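Local coordinates for protein beta-galactosidase (Trichoderma reesei, PDB 3OG2) that probably hydrolyses terminal non-reducing beta-D-galactose residues in beta-D-galactosides, as a glycoside hydrolase of family 35, at residues S74-W79 against N320-F325; N120-G125 against T340-G345. All blocks are in the same frame, centred on the assembly; numbering follows the deposited sequence.

Overall arrangement
Both contacts belong to the TIM barrel domain, at the galactose-binding pocket, and their centres are about 10 Å apart. Contact 1 joins the ends of strands 72-76 and 318-321; contact 2 joins the loops that follow strands 110-116 and 318-321. They meet directly: Tyr322 OH is 2.8 Å from Tyr342 OH, probably a hydrogen bond, and Tyr76 CD2 packs 3.5 Å from Ala121 CB. Tyr344 CE2 also packs on the backbone at 322-323, 3.4 Å from Tyr322 O. Tyr76, Asn120, Ala121 and Glu122 all bind beta-D-galactose in a crystal of this protein; here glycerol sits beside them.

Contact 1. Residues S74-W79 against N320-F325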
ATOM      1  N   SER A  74      -7.138  -6.530  -2.354  1.00  6.39           N
ATOM      2  CA  SER A  74      -7.971  -5.989  -1.287  1.00  6.48           C
ATOM      3  C   SER A  74      -7.824  -4.485  -1.231  1.00  5.98           C
ATOM      4  O   SER A  74      -6.711  -3.999  -1.348  1.00  7.41           O
ATOM      5  CB  SER A  74      -7.467  -6.636   0.019  1.00  7.80           C
ATOM      6  OG  SER A  74      -8.098  -6.057   1.157  1.00  8.69           O
ATOM      7  N   PHE A  75      -8.956  -3.768  -1.072  1.00  6.60           N
ATOM      8  CA  PHE A  75      -8.859  -2.315  -1.099  1.00  6.39           C
ATOM      9  C   PHE A  75      -9.761  -1.696  -0.055  1.00  6.10           C
ATOM     10  O   PHE A  75     -10.860  -2.186   0.210  1.00  7.24           O
ATOM     11  CB  PHE A  75      -9.210  -1.754  -2.467  1.00  7.46           C
ATOM     12  CG  PHE A  75     -10.667  -1.911  -2.897  1.00  6.54           C
ATOM     13  CD1 PHE A  75     -11.163  -3.106  -3.434  1.00  7.55           C
ATOM     14  CD2 PHE A  75     -11.548  -0.835  -2.737  1.00  8.01           C
ATOM     15  CE1 PHE A  75     -12.508  -3.199  -3.830  1.00  7.29           C
ATOM     16  CE2 PHE A  75     -12.878  -0.936  -3.154  1.00  8.78           C
ATOM     17  CZ  PHE A  75     -13.352  -2.115  -3.696  1.00  8.68           C
ATOM     18  N   TYR A  76      -9.301  -0.571   0.488  1.00  6.78           N
ATOM     19  CA  TYR A  76     -10.127   0.289   1.320  1.00  6.35           C
ATOM     20  C   TYR A  76     -10.792   1.339   0.439  1.00  5.72           C
ATOM     21  O   TYR A  76     -10.260   1.701  -0.637  1.00  6.90           O
ATOM     22  CB  TYR A  76      -9.272   1.000   2.375  1.00  7.27           C
ATOM     23  CG  TYR A  76      -8.917   0.189   3.603  1.00  6.31           C
ATOM     24  CD1 TYR A  76      -9.847  -0.625   4.288  1.00  6.39           C
ATOM     25  CD2 TYR A  76      -7.622   0.341   4.122  1.00  7.40           C
ATOM     26  CE1 TYR A  76      -9.445  -1.314   5.450  1.00  6.64           C
ATOM     27  CE2 TYR A  76      -7.242  -0.340   5.268  1.00  7.11           C
ATOM     28  CZ  TYR A  76      -8.158  -1.156   5.915  1.00  6.71           C
ATOM     29  OH  TYR A  76      -7.721  -1.818   7.031  1.00  7.69           O
ATOM     30  N   VAL A  77     -11.880   1.893   0.978  1.00  6.22           N
ATOM     31  CA  VAL A  77     -12.448   3.159   0.482  1.00  7.02           C
ATOM     32  C   VAL A  77     -12.386   4.147   1.628  1.00  6.52           C
ATOM     33  O   VAL A  77     -12.696   3.749   2.778  1.00  7.47           O
ATOM     34  CB  VAL A  77     -13.891   2.998  -0.006  1.00  7.98           C
ATOM     35  CG1 VAL A  77     -14.376   4.333  -0.566  1.00  8.13           C
ATOM     36  CG2 VAL A  77     -14.025   1.865  -1.004  1.00  8.51           C
ATOM     37  N   ASP A  78     -11.964   5.387   1.371  1.00  7.15           N
ATOM     38  CA  ASP A  78     -11.809   6.397   2.416  1.00  7.28           C
ATOM     39  C   ASP A  78     -12.998   7.337   2.395  1.00  6.54           C
ATOM     40  O   ASP A  78     -13.118   8.220   1.516  1.00  7.30           O
ATOM     41  CB  ASP A  78     -10.479   7.131   2.154  1.00  7.51           C
ATOM     42  CG  ASP A  78     -10.158   8.140   3.204  1.00  7.13           C
ATOM     43  OD1 ASP A  78     -10.935   8.420   4.136  1.00  8.93           O
ATOM     44  OD2 ASP A  78      -9.008   8.727   3.118  1.00  9.31           O
ATOM     45  N   TRP A  79     -13.879   7.176   3.386  1.00  6.72           N
ATOM     46  CA  TRP A  79     -15.120   7.962   3.473  1.00  6.56           C
ATOM     47  C   TRP A  79     -14.802   9.455   3.468  1.00  6.41           C
ATOM     48  O   TRP A  79     -15.530  10.239   2.826  1.00  7.28           O
ATOM     49  CB  TRP A  79     -15.818   7.508   4.778  1.00  7.46           C
ATOM     50  CG  TRP A  79     -17.061   8.233   5.164  1.00  6.49           C
ATOM     51  CD1 TRP A  79     -17.867   9.109   4.438  1.00  6.98           C
ATOM     52  CD2 TRP A  79     -17.679   8.129   6.461  1.00  6.72           C
ATOM     53  NE1 TRP A  79     -18.913   9.530   5.212  1.00  7.06           N
ATOM     54  CE2 TRP A  79     -18.827   8.950   6.458  1.00  7.24           C
ATOM     55  CE3 TRP A  79     -17.364   7.423   7.616  1.00  6.77           C
ATOM     56  CZ2 TRP A  79     -19.655   9.078   7.563  1.00  7.73           C
ATOM     57  CZ3 TRP A  79     -18.173   7.538   8.720  1.00  7.58           C
ATOM     58  CH2 TRP A  79     -19.308   8.368   8.681  1.00  8.59           C
ATOM     59  N   ASN A 320      -3.911 -12.137   2.486  1.00  6.48           N
ATOM     60  CA  ASN A 320      -3.766 -10.825   1.874  1.00  6.43           C
ATOM     61  C   ASN A 320      -2.588 -10.090   2.497  1.00  6.05           C
ATOM     62  O   ASN A 320      -2.461 -10.047   3.719  1.00  8.59           O
ATOM     63  CB  ASN A 320      -5.042 -10.020   2.066  1.00  7.07           C
ATOM     64  CG  ASN A 320      -4.923  -8.596   1.524  1.00  7.27           C
ATOM     65  OD1 ASN A 320      -4.647  -8.392   0.329  1.00  8.07           O
ATOM     66  ND2 ASN A 320      -5.103  -7.594   2.360  1.00  8.14           N
ATOM     67  N   ILE A 321      -1.750  -9.550   1.622  1.00  6.66           N
ATOM     68  CA  ILE A 321      -0.523  -8.872   2.035  1.00  6.61           C
ATOM     69  C   ILE A 321      -0.717  -7.373   2.088  1.00  6.46           C
ATOM     70  O   ILE A 321      -0.989  -6.715   1.083  1.00  6.43           O
ATOM     71  CB  ILE A 321       0.624  -9.208   1.040  1.00  7.26           C
ATOM     72  CG1 ILE A 321       0.854 -10.737   0.903  1.00  8.48           C
ATOM     73  CG2 ILE A 321       1.924  -8.470   1.420  1.00  8.40           C
ATOM     74  CD1 ILE A 321       0.995 -11.440   2.264  1.00 10.07           C
ATOM     75  N   TYR A 322      -0.640  -6.811   3.333  1.00  6.24           N
ATOM     76  CA  TYR A 322      -0.893  -5.383   3.587  1.00  6.42           C
ATOM     77  C   TYR A 322       0.478  -4.764   3.821  1.00  5.98           C
ATOM     78  O   TYR A 322       1.064  -5.114   4.873  1.00  6.53           O
ATOM     79  CB  TYR A 322      -1.822  -5.251   4.816  1.00  6.66           C
ATOM     80  CG  TYR A 322      -2.228  -3.806   5.029  1.00  6.48           C
ATOM     81  CD1 TYR A 322      -1.354  -2.827   5.502  1.00  6.33           C
ATOM     82  CD2 TYR A 322      -3.531  -3.367   4.740  1.00  7.43           C
ATOM     83  CE1 TYR A 322      -1.719  -1.532   5.688  1.00  7.05           C
ATOM     84  CE2 TYR A 322      -3.943  -2.051   4.913  1.00  7.07           C
ATOM     85  CZ  TYR A 322      -3.029  -1.140   5.382  1.00  7.00           C
ATOM     86  OH  TYR A 322      -3.392   0.178   5.520  1.00  8.16           O
ATOM     87  N   MET A 323       0.967  -3.784   3.083  1.00  6.99           N
ATOM     88  CA  MET A 323       0.513  -3.369   1.751  1.00  6.92           C
ATOM     89  C   MET A 323       1.268  -4.182   0.683  1.00  6.41           C
ATOM     90  O   MET A 323       2.391  -4.650   0.935  1.00  7.16           O
ATOM     91  CB  MET A 323       0.878  -1.906   1.509  1.00  7.15           C
ATOM     92  CG  MET A 323       0.158  -0.908   2.444  1.00  7.61           C
ATOM     93  SD  MET A 323      -1.637  -0.990   2.328  1.00  7.06           S
ATOM     94  CE  MET A 323      -1.917  -0.305   0.692  1.00  7.74           C
ATOM     95  N   THR A 324       0.689  -4.272  -0.503  1.00  6.74           N
ATOM     96  CA  THR A 324       1.438  -4.748  -1.670  1.00  6.34           C
ATOM     97  C   THR A 324       1.884  -3.573  -2.527  1.00  6.25           C
ATOM     98  O   THR A 324       3.026  -3.563  -2.965  1.00  7.49           O
ATOM     99  CB  THR A 324       0.603  -5.782  -2.425  1.00  7.39           C
ATOM    100  OG1 THR A 324       0.437  -6.933  -1.542  1.00  7.77           O
ATOM    101  CG2 THR A 324       1.300  -6.293  -3.667  1.00  8.45           C
ATOM    102  N   PHE A 325       1.026  -2.592  -2.733  1.00  6.96           N
ATOM    103  CA  PHE A 325       1.414  -1.314  -3.319  1.00  6.65           C
ATOM    104  C   PHE A 325       0.849  -0.241  -2.376  1.00  6.79           C
ATOM    105  O   PHE A 325      -0.387  -0.249  -2.187  1.00  7.41           O
ATOM    106  CB  PHE A 325       0.877  -1.142  -4.750  1.00  7.18           C
ATOM    107  CG  PHE A 325       1.006   0.319  -5.195  1.00  6.52           C
ATOM    108  CD1 PHE A 325       2.242   0.868  -5.477  1.00  7.39           C
ATOM    109  CD2 PHE A 325      -0.158   1.095  -5.306  1.00  8.58           C
ATOM    110  CE1 PHE A 325       2.338   2.205  -5.871  1.00  7.93           C
ATOM    111  CE2 PHE A 325      -0.039   2.421  -5.701  1.00 10.77           C
ATOM    112  CZ  PHE A 325       1.201   2.963  -5.993  1.00  9.31           C
TER
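Tyr76 and Tyr322 reach each other through different first torsions: the Tyr76 ring stands beside its own backbone N (chi1 -80°), whereas Tyr322 swings its ring anti to N (chi1 -174°) and out toward strand 72-76. The two side chains then cross at about a right angle, and Tyr76 CE2 comes to the edge of the Tyr322 ring, 3.7 Å from Tyr322 CE2. The Tyr322 hydroxyl comes in at the edge of the Tyr76 ring, in its plane, with Tyr322 OH 3.9 Å from Tyr76 CE2. Deeper in, Ser74 CB presses on the Asn320 amide, 3.3 Å from OD1 and nearly as close to ND2, without any hydrogen bond between the two residues.

This is the inside of a TIM barrel. Strands 72-76 and 318-321 both run parallel to strand 38-47, which lies between them, so Ser74 and Asn320 meet across it with their CA atoms 7.1 Å apart. Glu46 of that middle strand ties the pair together, its OE1 bonding both Ser74 OG and Asn320 ND2; Asn320 also bonds Ser44 OG through OD1 and Val277 O through ND2. With an alanine in place of Asn320, Ser44 OG, Val277 O and Glu46 OE1 would probably each lose a partner, and a gap would be likely to open beside Ser74 CB.

Past the strand the chain turns sharply, with a cis peptide between Tyr322 and Met323. The Met323 side chain folds back so that SD sits 3.3 Å above the Tyr322 ring plane, over its centre, a Met-aromatic contact on one face. Thr324 OG1 bonds Ile321 O at 3.0 Å, from above the carbonyl plane, a bond that spans the corner. The Tyr76 hydroxyl bonds Asn179 OD1 and a glycerol in the galactose pocket, while that of Tyr322 bonds Tyr342.

Contact 2. Residues N120-G125 against T340-G345; sequences NAEVSG and TSYDYG
Glu122 and Tyr342 carry this contact, through a short hydrogen bond from Tyr342 OH to Glu122 OE1, 2.6 Å. The phenol arrives on the anti lone pair of OE1, away from the other oxygen; OE1 sits at the edge of the Tyr342 ring, near its plane, and carboxylate and ring are nearly coplanar, 30° apart. Glu122 gets there by bending at chi2 (76°), which folds the acid back while Glu122 CB stays 3.8 Å from Tyr342 CE1. One face of the Tyr342 ring is covered by Tyr344, whose CD1 sits 3.6 Å above the plane, offset toward the rim. An ST turn at Ser341 and an Asx turn at Asp343 shape the loop that presents both tyrosines.

The other side is looser. Tyr344 comes no nearer to the acid than CE1, 4.2 Å from Glu122 OE1, and a water fills in between, donating to Glu122 OE1 (2.7 Å) and lying in the plane of the Tyr344 ring at its hydroxyl end, where it bonds Tyr344 OH. The other carboxylate oxygen, OE2, bonds a glycerol, which Asn120 ND2 and Ala121 N hold as well.

OE1 thus takes two hydrogen bonds, from a water and from a phenol itself steadied by a hydrogen bond with Tyr322 OH; together they probably fix the rotation of the carboxylate, leaving OE2 to the glycerol that occupies the galactose pocket here.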
ATOM      1  N   ASN A 120      -9.185   2.798   9.427  1.00  6.65           N
ATOM      2  CA  ASN A 120      -7.857   2.963  10.069  1.00  6.69           C
ATOM      3  C   ASN A 120      -6.876   3.377   8.975  1.00  5.68           C
ATOM      4  O   ASN A 120      -6.921   4.539   8.559  1.00  7.33           O
ATOM      5  CB  ASN A 120      -7.471   1.686  10.849  1.00  8.00           C
ATOM      6  CG  ASN A 120      -6.518   2.005  11.976  1.00  8.23           C
ATOM      7  OD1 ASN A 120      -6.835   2.840  12.873  1.00  9.20           O
ATOM      8  ND2 ASN A 120      -5.326   1.425  11.977  1.00  9.76           N
ATOM      9  N   ALA A 121      -6.037   2.467   8.473  1.00  6.46           N
ATOM     10  CA  ALA A 121      -5.339   2.671   7.205  1.00  6.62           C
ATOM     11  C   ALA A 121      -4.286   3.741   7.198  1.00  6.48           C
ATOM     12  O   ALA A 121      -3.718   4.095   6.140  1.00  6.91           O
ATOM     13  CB  ALA A 121      -6.315   2.940   6.048  1.00  7.14           C
ATOM     14  N   GLU A 122      -3.939   4.260   8.370  1.00  6.91           N
ATOM     15  CA  GLU A 122      -3.006   5.397   8.471  1.00  6.40           C
ATOM     16  C   GLU A 122      -3.454   6.601   7.625  1.00  6.83           C
ATOM     17  O   GLU A 122      -2.662   7.392   7.140  1.00  7.29           O
ATOM     18  CB  GLU A 122      -1.570   4.983   8.126  1.00  7.54           C
ATOM     19  CG  GLU A 122      -0.976   4.075   9.239  1.00  8.24           C
ATOM     20  CD  GLU A 122      -1.507   2.653   9.192  1.00  7.91           C
ATOM     21  OE1 GLU A 122      -1.326   1.962   8.141  1.00 10.12           O
ATOM     22  OE2 GLU A 122      -2.045   2.169  10.225  1.00 10.35           O
ATOM     23  N   VAL A 123      -4.784   6.745   7.487  1.00  6.70           N
ATOM     24  CA  VAL A 123      -5.370   7.894   6.806  1.00  7.01           C
ATOM     25  C   VAL A 123      -5.982   8.827   7.864  1.00  6.10           C
ATOM     26  O   VAL A 123      -6.321   8.404   8.988  1.00  6.75           O
ATOM     27  CB  VAL A 123      -6.440   7.565   5.751  1.00  6.98           C
ATOM     28  CG1 VAL A 123      -5.830   6.633   4.685  1.00  8.02           C
ATOM     29  CG2 VAL A 123      -7.737   6.999   6.322  1.00  8.64           C
ATOM     30  N   SER A 124      -6.152  10.094   7.467  1.00  6.28           N
ATOM     31  CA  SER A 124      -6.725  11.083   8.380  1.00  6.89           C
ATOM     32  C   SER A 124      -8.094  10.580   8.886  1.00  6.25           C
ATOM     33  O   SER A 124      -8.942  10.157   8.095  1.00  7.60           O
ATOM     34  CB  SER A 124      -6.907  12.405   7.629  1.00  7.62           C
ATOM     35  OG  SER A 124      -7.366  13.385   8.563  1.00  7.99           O
ATOM     36  N   GLY A 125      -8.279  10.639  10.201  1.00  6.32           N
ATOM     37  CA  GLY A 125      -9.502  10.237  10.914  1.00  6.96           C
ATOM     38  C   GLY A 125      -9.719   8.735  10.857  1.00  6.80           C
ATOM     39  O   GLY A 125     -10.826   8.261  11.230  1.00  7.85           O
ATOM     40  N   THR A 340       4.107  12.071   4.111  1.00  6.64           N
ATOM     41  CA  THR A 340       3.468  12.008   2.784  1.00  6.89           C
ATOM     42  C   THR A 340       3.590  10.639   2.165  1.00  6.63           C
ATOM     43  O   THR A 340       2.629  10.098   1.610  1.00  8.10           O
ATOM     44  CB  THR A 340       4.098  13.034   1.821  1.00  7.32           C
ATOM     45  OG1 THR A 340       4.085  14.301   2.451  1.00  8.31           O
ATOM     46  CG2 THR A 340       3.220  13.095   0.576  1.00  8.14           C
ATOM     47  N   SER A 341       4.768  10.031   2.194  1.00  6.53           N
ATOM     48  CA  SER A 341       4.901   8.752   1.541  1.00  7.04           C
ATOM     49  C   SER A 341       4.097   7.660   2.239  1.00  7.25           C
ATOM     50  O   SER A 341       4.075   7.558   3.463  1.00  7.58           O
ATOM     51  CB  SER A 341       6.415   8.382   1.573  1.00  7.80           C
ATOM     52  OG  SER A 341       6.604   7.087   0.944  1.00  7.69           O
ATOM     53  N   TYR A 342       3.510   6.746   1.450  1.00  7.10           N
ATOM     54  CA  TYR A 342       2.987   5.486   2.012  1.00  7.78           C
ATOM     55  C   TYR A 342       3.658   4.328   1.250  1.00  6.25           C
ATOM     56  O   TYR A 342       3.070   3.291   0.985  1.00  7.12           O
ATOM     57  CB  TYR A 342       1.489   5.361   1.892  1.00  7.14           C
ATOM     58  CG  TYR A 342       0.825   4.438   2.915  1.00  6.58           C
ATOM     59  CD1 TYR A 342       1.036   4.551   4.299  1.00  7.00           C
ATOM     60  CD2 TYR A 342      -0.014   3.427   2.464  1.00  6.89           C
ATOM     61  CE1 TYR A 342       0.410   3.685   5.209  1.00  7.01           C
ATOM     62  CE2 TYR A 342      -0.678   2.556   3.375  1.00  7.17           C
ATOM     63  CZ  TYR A 342      -0.424   2.717   4.731  1.00  7.48           C
ATOM     64  OH  TYR A 342      -1.110   1.865   5.558  1.00  7.96           O
ATOM     65  N   ASP A 343       4.971   4.481   0.949  1.00  6.89           N
ATOM     66  CA  ASP A 343       5.663   3.394   0.265  1.00  6.94           C
ATOM     67  C   ASP A 343       5.559   2.083   1.060  1.00  5.98           C
ATOM     68  O   ASP A 343       5.429   1.018   0.454  1.00  6.45           O
ATOM     69  CB  ASP A 343       7.132   3.756   0.085  1.00  6.76           C
ATOM     70  CG  ASP A 343       7.969   2.637  -0.501  1.00  7.28           C
ATOM     71  OD1 ASP A 343       8.092   2.591  -1.763  1.00  8.05           O
ATOM     72  OD2 ASP A 343       8.469   1.797   0.282  1.00  7.39           O
ATOM     73  N   TYR A 344       5.612   2.209   2.379  1.00  6.44           N
ATOM     74  CA  TYR A 344       5.329   1.048   3.281  1.00  6.80           C
ATOM     75  C   TYR A 344       6.470   0.059   3.260  1.00  6.48           C
ATOM     76  O   TYR A 344       6.353  -0.978   3.932  1.00  8.04           O
ATOM     77  CB  TYR A 344       3.972   0.384   2.973  1.00  7.20           C
ATOM     78  CG  TYR A 344       3.271  -0.195   4.181  1.00  7.14           C
ATOM     79  CD1 TYR A 344       2.559   0.629   5.075  1.00  9.16           C
ATOM     80  CD2 TYR A 344       3.314  -1.579   4.414  1.00  7.51           C
ATOM     81  CE1 TYR A 344       1.913   0.078   6.183  1.00  8.31           C
ATOM     82  CE2 TYR A 344       2.673  -2.134   5.522  1.00  7.60           C
ATOM     83  CZ  TYR A 344       1.989  -1.296   6.376  1.00  8.21           C
ATOM     84  OH  TYR A 344       1.369  -1.873   7.482  1.00  9.15           O
ATOM     85  N   GLY A 345       7.555   0.288   2.510  1.00  6.35           N
ATOM     86  CA  GLY A 345       8.529  -0.788   2.320  1.00  7.28           C
ATOM     87  C   GLY A 345       7.930  -1.970   1.535  1.00  6.42           C
ATOM     88  O   GLY A 345       8.501  -3.062   1.619  1.00  8.59           O
TER
HETATM   89  O   HOH W   1      -0.219  -0.402   8.968  1.00 16.36           O